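PDB 3I1I: homoserine O-acetyltransferase from Bacillus anthracis str. 'Ames Ancestor', which probably catalyses transfer of the acetyl group of acetyl-CoA to the hydroxyl of L-homoserine, an early step of methionine biosynthesis. Local coordinates for residues V166-P169 and H170-E173; S245-V248 and E249-E252; D331-K335 and Q336-A340. One frame throughout, in Å; residues are numbered along the deposited sequence.

Contact 1. Residues V166-P169 and H170-E173; sequences VHYP and HMVE
Tyr168 and Met171, a selenomethionine here, meet just beyond the end of helix 156-167. Their side chains run alongside each other in the same direction, and SE comes to 4.2 Å from ring atom CD1 of Tyr168. The selenium stands 5.0 Å from the centroid of that ring, 44° off its normal, an oblique Met-aromatic contact. Both residues hold CG beside the backbone N and anti to the carbonyl carbon, which sets the two side chains alongside. Met171 N donates to Tyr168 O at 3.0 Å, reaching the oxygen from above the carbonyl plane. Buried Val172 adds CG2, 3.5 Å from Tyr168 O. Pro169 and His170 occupy the two middle positions of the turn, with CG of the proline lying over one face of the imidazole, offset toward the rim.

Farther out, Arg134 NH1 hydrogen-bonds Tyr168 OH, while Cys137 of the same helix 129-142 touches both Tyr168 and Met171. Trp164 meets the tyrosine ring with its plane inclined at about 50°. The bond and backbone angles fit a type I beta turn, which lies between helix 156-167 and strand 174-178 in the beta-alpha-beta crossover from parallel strand 150-154, a unit of the alpha/beta hydrolase fold.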
ATOM      1  N   VAL A 166       8.820  -6.906  30.674  1.00 19.67           N
ATOM      2  CA  VAL A 166      10.271  -6.752  30.553  1.00 20.13           C
ATOM      3  C   VAL A 166      10.796  -5.677  31.532  1.00 21.09           C
ATOM      4  O   VAL A 166      11.712  -5.929  32.288  1.00 21.31           O
ATOM      5  CB  VAL A 166      10.680  -6.408  29.091  1.00 19.23           C
ATOM      6  CG1 VAL A 166      12.127  -5.967  29.012  1.00 17.93           C
ATOM      7  CG2 VAL A 166      10.420  -7.614  28.196  1.00 17.43           C
ATOM      8  N   HIS A 167      10.185  -4.499  31.542  1.00 21.87           N
ATOM      9  CA  HIS A 167      10.778  -3.378  32.243  1.00 22.22           C
ATOM     10  C   HIS A 167      10.306  -3.123  33.648  1.00 22.83           C
ATOM     11  O   HIS A 167      10.949  -2.372  34.340  1.00 23.01           O
ATOM     12  CB  HIS A 167      10.668  -2.132  31.396  1.00 22.21           C
ATOM     13  CG  HIS A 167      11.513  -2.192  30.172  1.00 23.96           C
ATOM     14  ND1 HIS A 167      12.812  -1.717  30.136  1.00 25.29           N
ATOM     15  CD2 HIS A 167      11.278  -2.741  28.953  1.00 24.77           C
ATOM     16  CE1 HIS A 167      13.321  -1.928  28.930  1.00 24.94           C
ATOM     17  NE2 HIS A 167      12.418  -2.558  28.195  1.00 24.62           N
ATOM     18  N   TYR A 168       9.223  -3.757  34.101  1.00 23.65           N
ATOM     19  CA  TYR A 168       8.791  -3.599  35.468  1.00 24.05           C
ATOM     20  C   TYR A 168       8.573  -4.946  36.079  1.00 26.08           C
ATOM     21  O   TYR A 168       7.481  -5.277  36.548  1.00 26.76           O
ATOM     22  CB  TYR A 168       7.526  -2.746  35.534  1.00 24.64           C
ATOM     23  CG  TYR A 168       7.765  -1.339  35.098  1.00 22.11           C
ATOM     24  CD1 TYR A 168       8.499  -0.463  35.890  1.00 21.69           C
ATOM     25  CD2 TYR A 168       7.308  -0.895  33.888  1.00 24.52           C
ATOM     26  CE1 TYR A 168       8.757   0.848  35.477  1.00 22.14           C
ATOM     27  CE2 TYR A 168       7.540   0.437  33.449  1.00 25.78           C
ATOM     28  CZ  TYR A 168       8.256   1.291  34.240  1.00 23.70           C
ATOM     29  OH  TYR A 168       8.447   2.572  33.810  1.00 27.58           O
ATOM     30  N   PRO A 169       9.634  -5.739  36.105  1.00 28.53           N
ATOM     31  CA  PRO A 169       9.471  -7.095  36.543  1.00 30.14           C
ATOM     32  C   PRO A 169       9.110  -7.262  38.027  1.00 32.22           C
ATOM     33  O   PRO A 169       8.572  -8.295  38.368  1.00 34.18           O
ATOM     34  CB  PRO A 169      10.851  -7.700  36.285  1.00 29.79           C
ATOM     35  CG  PRO A 169      11.751  -6.563  36.425  1.00 29.06           C
ATOM     36  CD  PRO A 169      11.050  -5.423  35.816  1.00 27.74           C
ATOM     37  N   HIS A 170       9.385  -6.314  38.912  1.00 32.99           N
ATOM     38  CA  HIS A 170       8.949  -6.531  40.289  1.00 33.81           C
ATOM     39  C   HIS A 170       7.457  -6.221  40.459  1.00 32.61           C
ATOM     40  O   HIS A 170       6.921  -6.436  41.533  1.00 33.37           O
ATOM     41  CB  HIS A 170       9.770  -5.707  41.298  1.00 34.68           C
ATOM     42  CG  HIS A 170      11.250  -5.797  41.094  1.00 40.00           C
ATOM     43  ND1 HIS A 170      11.883  -6.967  40.709  1.00 44.53           N
ATOM     44  CD2 HIS A 170      12.225  -4.857  41.207  1.00 44.07           C
ATOM     45  CE1 HIS A 170      13.175  -6.736  40.563  1.00 46.00           C
ATOM     46  NE2 HIS A 170      13.414  -5.470  40.879  1.00 47.03           N
HETATM   47  N   MSE A 171       6.796  -5.721  39.415  1.00 30.81           N
HETATM   48  CA  MSE A 171       5.435  -5.248  39.528  1.00 29.16           C
HETATM   49  C   MSE A 171       4.425  -6.105  38.826  1.00 28.45           C
HETATM   50  O   MSE A 171       3.256  -5.906  39.053  1.00 30.32           O
HETATM   51  CB  MSE A 171       5.305  -3.841  38.946  1.00 29.36           C
HETATM   52  CG  MSE A 171       5.968  -2.745  39.765  1.00 27.84           C
HETATM   53 SE   MSE A 171       5.716  -1.001  38.986  0.65 26.73          SE
HETATM   54  CE  MSE A 171       3.826  -0.758  39.486  1.00 24.21           C
ATOM     55  N   VAL A 172       4.831  -7.044  37.981  1.00 26.79           N
ATOM     56  CA  VAL A 172       3.885  -7.774  37.147  1.00 25.44           C
ATOM     57  C   VAL A 172       3.815  -9.255  37.523  1.00 25.15           C
ATOM     58  O   VAL A 172       4.757 -10.008  37.343  1.00 25.26           O
ATOM     59  CB  VAL A 172       4.263  -7.633  35.655  1.00 25.42           C
ATOM     60  CG1 VAL A 172       3.289  -8.413  34.760  1.00 25.12           C
ATOM     61  CG2 VAL A 172       4.343  -6.151  35.234  1.00 24.70           C
ATOM     62  N   GLU A 173       2.676  -9.698  38.010  1.00 25.22           N
ATOM     63  CA  GLU A 173       2.526 -11.099  38.382  1.00 25.49           C
ATOM     64  C   GLU A 173       2.291 -12.002  37.187  1.00 23.99           C
ATOM     65  O   GLU A 173       2.768 -13.157  37.159  1.00 23.05           O
ATOM     66  CB  GLU A 173       1.390 -11.265  39.374  1.00 26.05           C
ATOM     67  CG  GLU A 173       1.686 -10.527  40.664  1.00 28.99           C
ATOM     68  CD  GLU A 173       0.639 -10.724  41.735  1.00 32.31           C
ATOM     69  OE1 GLU A 173      -0.247 -11.602  41.618  1.00 37.99           O
ATOM     70  OE2 GLU A 173       0.722  -9.987  42.725  1.00 39.74           O
TER

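Contact 2. Residues S245-V248 and E249-E252; sequences SIEV and EPYE
Glu247 and Pro250 cross at about a right angle, CG and CD of the glutamate resting against CG and CD of the proline. CG of Glu247 sits between its backbone N and carbonyl carbon (chi1 66°), and the chain continues extended, which lays CD 3.7 Å from Pro250 CG. OE2 of Glu247, also close to the ring, accepts a hydrogen bond from Ser259 N. In Val248, CG1 lies anti to the carbonyl carbon, leaving CG2 between N and the carbonyl carbon, where this methyl comes 3.6 Å from Glu252 OE2. Glu252 is itself extended beyond CG, and that CG passes 3.6 Å from Val248 O.

The same carbonyl oxygen accepts from Tyr251 N at 3.0 Å, with an N-H...O angle of 143° and the donor above the carbonyl plane. Tyr251 CB lies 3.3 Å from Val248 O, which sits at the ring's edge and in its plane. The phenol then carries on to a second subunit, where its ring stacks on His294 of that subunit. Pro250 also packs on Leu289 of the second subunit.

Chemically, backbone bonds to Val248 O and Glu249 O hold the 3-10 turn, while its side-chain contacts are mostly van der Waals, carbon against carbon or oxygen. The aromatic and proline surfaces serve the subunit interface, and the carboxylate of Glu247 ties the turn to the start of helix 259-270.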
ATOM      1  N   SER A 245     -18.909 -12.456 -11.003  1.00 23.32           N
ATOM      2  CA  SER A 245     -18.392 -12.894 -12.285  1.00 24.03           C
ATOM      3  C   SER A 245     -19.257 -12.507 -13.483  1.00 24.22           C
ATOM      4  O   SER A 245     -18.982 -12.934 -14.603  1.00 24.13           O
ATOM      5  CB  SER A 245     -18.205 -14.409 -12.271  1.00 24.24           C
ATOM      6  OG  SER A 245     -17.290 -14.763 -11.264  1.00 24.59           O
ATOM      7  N   ILE A 246     -20.258 -11.668 -13.253  1.00 24.29           N
ATOM      8  CA  ILE A 246     -21.171 -11.248 -14.281  1.00 24.47           C
ATOM      9  C   ILE A 246     -20.939  -9.788 -14.622  1.00 23.99           C
ATOM     10  O   ILE A 246     -20.872  -9.480 -15.757  1.00 25.09           O
ATOM     11  CB  ILE A 246     -22.644 -11.488 -13.842  1.00 25.26           C
ATOM     12  CG1 ILE A 246     -22.871 -12.980 -13.562  1.00 26.07           C
ATOM     13  CG2 ILE A 246     -23.629 -10.990 -14.891  1.00 24.52           C
ATOM     14  CD1 ILE A 246     -22.566 -13.900 -14.745  1.00 26.41           C
ATOM     15  N   GLU A 247     -20.801  -8.888 -13.661  1.00 24.15           N
ATOM     16  CA  GLU A 247     -20.671  -7.452 -13.981  1.00 23.80           C
ATOM     17  C   GLU A 247     -19.567  -7.198 -15.036  1.00 23.87           C
ATOM     18  O   GLU A 247     -18.467  -7.783 -14.964  1.00 23.80           O
ATOM     19  CB  GLU A 247     -20.449  -6.610 -12.722  1.00 24.11           C
ATOM     20  CG  GLU A 247     -19.125  -6.879 -12.004  1.00 26.92           C
ATOM     21  CD  GLU A 247     -18.890  -6.043 -10.742  1.00 30.22           C
ATOM     22  OE1 GLU A 247     -19.683  -5.084 -10.448  1.00 34.25           O
ATOM     23  OE2 GLU A 247     -17.878  -6.346 -10.048  1.00 30.16           O
ATOM     24  N   VAL A 248     -19.891  -6.365 -16.039  1.00 23.16           N
ATOM     25  CA  VAL A 248     -18.997  -6.062 -17.143  1.00 22.26           C
ATOM     26  C   VAL A 248     -18.300  -4.708 -16.994  1.00 22.53           C
ATOM     27  O   VAL A 248     -17.269  -4.477 -17.562  1.00 21.69           O
ATOM     28  CB  VAL A 248     -19.756  -6.096 -18.525  1.00 23.25           C
ATOM     29  CG1 VAL A 248     -20.430  -7.482 -18.766  1.00 19.87           C
ATOM     30  CG2 VAL A 248     -20.737  -4.923 -18.637  1.00 21.19           C
ATOM     31  N   GLU A 249     -18.828  -3.811 -16.187  1.00 23.24           N
ATOM     32  CA  GLU A 249     -18.303  -2.431 -16.195  0.50 23.46           C
ATOM     33  C   GLU A 249     -16.854  -2.349 -15.716  1.00 23.66           C
ATOM     34  O   GLU A 249     -16.061  -1.611 -16.296  1.00 23.82           O
ATOM     35  CB  GLU A 249     -19.186  -1.451 -15.418  0.50 23.63           C
ATOM     36  CG  GLU A 249     -18.680  -0.003 -15.394  0.50 23.57           C
ATOM     37  CD  GLU A 249     -18.411   0.589 -16.779  0.50 25.17           C
ATOM     38  OE1 GLU A 249     -17.501   1.452 -16.889  0.50 24.04           O
ATOM     39  OE2 GLU A 249     -19.105   0.207 -17.755  0.50 24.78           O
ATOM     40  N   PRO A 250     -16.451  -3.132 -14.701  1.00 23.72           N
ATOM     41  CA  PRO A 250     -15.005  -3.104 -14.351  1.00 24.19           C
ATOM     42  C   PRO A 250     -14.020  -3.448 -15.513  1.00 24.21           C
ATOM     43  O   PRO A 250     -12.867  -3.012 -15.484  1.00 23.48           O
ATOM     44  CB  PRO A 250     -14.887  -4.178 -13.248  1.00 24.33           C
ATOM     45  CG  PRO A 250     -16.326  -4.240 -12.648  1.00 24.67           C
ATOM     46  CD  PRO A 250     -17.199  -4.099 -13.875  1.00 23.72           C
ATOM     47  N   TYR A 251     -14.509  -4.197 -16.504  1.00 23.89           N
ATOM     48  CA  TYR A 251     -13.737  -4.660 -17.660  1.00 24.16           C
ATOM     49  C   TYR A 251     -13.620  -3.601 -18.749  1.00 25.28           C
ATOM     50  O   TYR A 251     -13.008  -3.844 -19.791  1.00 24.37           O
ATOM     51  CB  TYR A 251     -14.376  -5.935 -18.254  1.00 22.78           C
ATOM     52  CG  TYR A 251     -14.166  -7.128 -17.391  1.00 22.88           C
ATOM     53  CD1 TYR A 251     -13.146  -8.040 -17.657  1.00 24.89           C
ATOM     54  CD2 TYR A 251     -14.912  -7.309 -16.240  1.00 23.87           C
ATOM     55  CE1 TYR A 251     -12.921  -9.132 -16.828  1.00 24.62           C
ATOM     56  CE2 TYR A 251     -14.682  -8.379 -15.395  1.00 23.49           C
ATOM     57  CZ  TYR A 251     -13.703  -9.290 -15.698  1.00 25.85           C
ATOM     58  OH  TYR A 251     -13.498 -10.345 -14.851  1.00 26.94           O
ATOM     59  N   GLU A 252     -14.171  -2.418 -18.495  1.00 27.12           N
ATOM     60  CA  GLU A 252     -14.310  -1.428 -19.545  1.00 28.91           C
ATOM     61  C   GLU A 252     -13.437  -0.212 -19.335  1.00 28.88           C
ATOM     62  O   GLU A 252     -13.046   0.412 -20.292  1.00 29.79           O
ATOM     63  CB  GLU A 252     -15.790  -1.050 -19.686  1.00 30.00           C
ATOM     64  CG  GLU A 252     -16.606  -2.223 -20.272  1.00 33.93           C
ATOM     65  CD  GLU A 252     -18.100  -1.946 -20.428  1.00 40.55           C
ATOM     66  OE1 GLU A 252     -18.582  -0.828 -20.096  1.00 45.44           O
ATOM     67  OE2 GLU A 252     -18.805  -2.869 -20.894  1.00 44.45           O
TER

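Contact 3. Residues D331-K335 and Q336-A340; sequences DLLQK and QGKYA
Leu333 faces Ala340 across the end of helix 324-335, with CB to CB at 3.8 Å and Leu333 CD1 also against the alanine methyl. Its other branch, CD2, turns to the aliphatic part of Lys338, 3.7 Å from CD, and the two side chains cross at a slant. Lys338 is extended throughout and carries NZ past the leucine to Gln336 OE1, 2.8 Å away and above the plane of that amide carbonyl. Ser304 O also accepts from the ammonium group, so the lysine ties the turn to the end of helix 299-304.

Gln334 starts away from the turn, but its end comes back to it. With CG beside the backbone N (chi1 -71°) and an extended chain, it brings NE2 to Ala340 O at 2.7 Å. The acceptor lies almost in the glutamine amide plane and the N-H...O angle is 162°, a straight bond that fixes how the amide is turned. One turn apart on the helix, Lys335 NZ meets Asp331 OD2 on its syn side in a 2.7 Å salt bridge.

The backbone binds the same pieces: Lys338 N donates to Leu333 O and Gly337 N to Gln334 O, at 2.8 Å for the latter. Gly337 has positive phi (81°). These features define a Schellman motif, which ends helix 324-335 and leads into strand 340-342, an outermost strand, within this chain, of the alpha/beta hydrolase sheet.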
ATOM      1  N   ASP A 331       9.520 -20.605  24.389  1.00 22.07           N
ATOM      2  CA  ASP A 331      10.581 -21.562  24.539  1.00 22.45           C
ATOM      3  C   ASP A 331      11.770 -20.954  25.288  1.00 22.74           C
ATOM      4  O   ASP A 331      12.318 -21.592  26.230  1.00 22.03           O
ATOM      5  CB  ASP A 331      11.007 -22.139  23.201  1.00 22.47           C
ATOM      6  CG  ASP A 331      11.937 -23.324  23.367  1.00 26.03           C
ATOM      7  OD1 ASP A 331      11.588 -24.306  24.048  1.00 30.96           O
ATOM      8  OD2 ASP A 331      13.055 -23.279  22.839  1.00 34.45           O
ATOM      9  N   LEU A 332      12.156 -19.728  24.905  1.00 22.50           N
ATOM     10  CA  LEU A 332      13.261 -19.063  25.594  1.00 22.71           C
ATOM     11  C   LEU A 332      12.946 -18.875  27.071  1.00 22.61           C
ATOM     12  O   LEU A 332      13.766 -19.168  27.931  1.00 23.99           O
ATOM     13  CB  LEU A 332      13.621 -17.724  24.945  1.00 22.47           C
ATOM     14  CG  LEU A 332      14.186 -17.826  23.522  1.00 23.15           C
ATOM     15  CD1 LEU A 332      14.260 -16.431  22.846  1.00 18.90           C
ATOM     16  CD2 LEU A 332      15.535 -18.583  23.489  1.00 16.99           C
ATOM     17  N   LEU A 333      11.753 -18.418  27.386  1.00 22.91           N
ATOM     18  CA  LEU A 333      11.378 -18.239  28.795  1.00 23.35           C
ATOM     19  C   LEU A 333      11.408 -19.558  29.575  1.00 23.97           C
ATOM     20  O   LEU A 333      11.867 -19.592  30.712  1.00 25.90           O
ATOM     21  CB  LEU A 333       9.995 -17.597  28.920  1.00 22.95           C
ATOM     22  CG  LEU A 333       9.902 -16.093  28.656  1.00 22.72           C
ATOM     23  CD1 LEU A 333       8.426 -15.703  28.364  1.00 19.70           C
ATOM     24  CD2 LEU A 333      10.539 -15.236  29.844  1.00 17.98           C
ATOM     25  N   GLN A 334      10.933 -20.647  28.979  1.00 24.13           N
ATOM     26  CA  GLN A 334      10.941 -21.942  29.662  1.00 23.58           C
ATOM     27  C   GLN A 334      12.363 -22.402  29.919  1.00 24.07           C
ATOM     28  O   GLN A 334      12.662 -22.883  30.986  1.00 24.50           O
ATOM     29  CB  GLN A 334      10.177 -22.996  28.882  1.00 22.96           C
ATOM     30  CG  GLN A 334       8.689 -22.765  28.908  1.00 24.37           C
ATOM     31  CD  GLN A 334       7.914 -23.674  27.982  1.00 24.30           C
ATOM     32  OE1 GLN A 334       8.486 -24.506  27.310  1.00 25.46           O
ATOM     33  NE2 GLN A 334       6.601 -23.514  27.947  1.00 22.65           N
ATOM     34  N   LYS A 335      13.263 -22.216  28.972  1.00 24.45           N
ATOM     35  CA  LYS A 335      14.642 -22.612  29.208  1.00 24.76           C
ATOM     36  C   LYS A 335      15.347 -21.761  30.266  1.00 24.72           C
ATOM     37  O   LYS A 335      16.346 -22.175  30.809  1.00 24.16           O
ATOM     38  CB  LYS A 335      15.429 -22.605  27.919  1.00 25.33           C
ATOM     39  CG  LYS A 335      14.743 -23.460  26.872  1.00 29.02           C
ATOM     40  CD  LYS A 335      15.657 -24.400  26.203  1.00 33.71           C
ATOM     41  CE  LYS A 335      15.840 -24.095  24.700  1.00 36.07           C
ATOM     42  NZ  LYS A 335      14.918 -24.982  23.887  1.00 36.59           N
ATOM     43  N   GLN A 336      14.810 -20.579  30.565  1.00 24.36           N
ATOM     44  CA  GLN A 336      15.262 -19.815  31.705  1.00 23.88           C
ATOM     45  C   GLN A 336      14.650 -20.267  33.020  1.00 23.49           C
ATOM     46  O   GLN A 336      14.901 -19.656  34.053  1.00 22.82           O
ATOM     47  CB  GLN A 336      14.958 -18.344  31.480  1.00 23.95           C
ATOM     48  CG  GLN A 336      15.775 -17.762  30.341  1.00 23.35           C
ATOM     49  CD  GLN A 336      15.324 -16.391  29.979  1.00 24.49           C
ATOM     50  OE1 GLN A 336      14.341 -15.852  30.561  1.00 27.34           O
ATOM     51  NE2 GLN A 336      16.041 -15.776  29.047  1.00 20.97           N
ATOM     52  N   GLY A 337      13.829 -21.310  32.981  1.00 23.38           N
ATOM     53  CA  GLY A 337      13.131 -21.774  34.168  1.00 23.09           C
ATOM     54  C   GLY A 337      11.883 -20.972  34.500  1.00 23.85           C
ATOM     55  O   GLY A 337      11.333 -21.102  35.583  1.00 24.46           O
ATOM     56  N   LYS A 338      11.372 -20.173  33.580  1.00 24.27           N
ATOM     57  CA  LYS A 338      10.136 -19.436  33.871  1.00 24.54           C
ATOM     58  C   LYS A 338       8.856 -20.141  33.429  1.00 23.98           C
ATOM     59  O   LYS A 338       8.886 -21.061  32.605  1.00 23.96           O
ATOM     60  CB  LYS A 338      10.235 -18.063  33.251  1.00 25.26           C
ATOM     61  CG  LYS A 338      11.294 -17.261  33.994  1.00 27.73           C
ATOM     62  CD  LYS A 338      11.830 -16.143  33.177  1.00 29.46           C
ATOM     63  CE  LYS A 338      13.108 -15.559  33.823  1.00 29.99           C
ATOM     64  NZ  LYS A 338      13.603 -14.547  32.879  1.00 30.34           N
ATOM     65  N   TYR A 339       7.737 -19.731  34.021  1.00 23.14           N
ATOM     66  CA  TYR A 339       6.445 -20.248  33.642  1.00 23.11           C
ATOM     67  C   TYR A 339       5.924 -19.447  32.434  1.00 22.59           C
ATOM     68  O   TYR A 339       5.707 -18.209  32.526  1.00 21.69           O
ATOM     69  CB  TYR A 339       5.423 -20.180  34.801  1.00 23.96           C
ATOM     70  CG  TYR A 339       4.140 -20.907  34.448  1.00 25.53           C
ATOM     71  CD1 TYR A 339       3.918 -22.221  34.842  1.00 28.97           C
ATOM     72  CD2 TYR A 339       3.204 -20.313  33.622  1.00 28.63           C
ATOM     73  CE1 TYR A 339       2.730 -22.905  34.457  1.00 30.80           C
ATOM     74  CE2 TYR A 339       2.045 -20.971  33.238  1.00 30.50           C
ATOM     75  CZ  TYR A 339       1.807 -22.252  33.664  1.00 32.13           C
ATOM     76  OH  TYR A 339       0.647 -22.859  33.230  1.00 38.43           O
ATOM     77  N   ALA A 340       5.695 -20.154  31.330  1.00 20.86           N
ATOM     78  CA  ALA A 340       5.281 -19.521  30.094  1.00 20.68           C
ATOM     79  C   ALA A 340       4.594 -20.538  29.197  1.00 20.96           C
ATOM     80  O   ALA A 340       5.045 -21.697  29.123  1.00 21.20           O
ATOM     81  CB  ALA A 340       6.478 -18.894  29.386  1.00 19.83           C
TER

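The contacts follow one another along the chain in numerical order, none enclosing another. Contacts 1 and 3 lie on the same side of the chain's centre, their centres 16 Å apart and their nearest atoms about 7 Å apart. Each leads into a strand of the central mixed sheet, 174-178 and 340-342 respectively, with strand 309-313 between those two. Val306, in the loop before that strand, touches Val166 and Leu333. Contact 2, opposite contact 1 about the chain's centre, has its own centre 58 Å from that of contact 1 and 56 Å from that of contact 3. Contacts 1 and 3 thus belong to helix-to-strand connections within one chain, whereas contact 2, between helices 234-240 and 259-270, helps join two subunits.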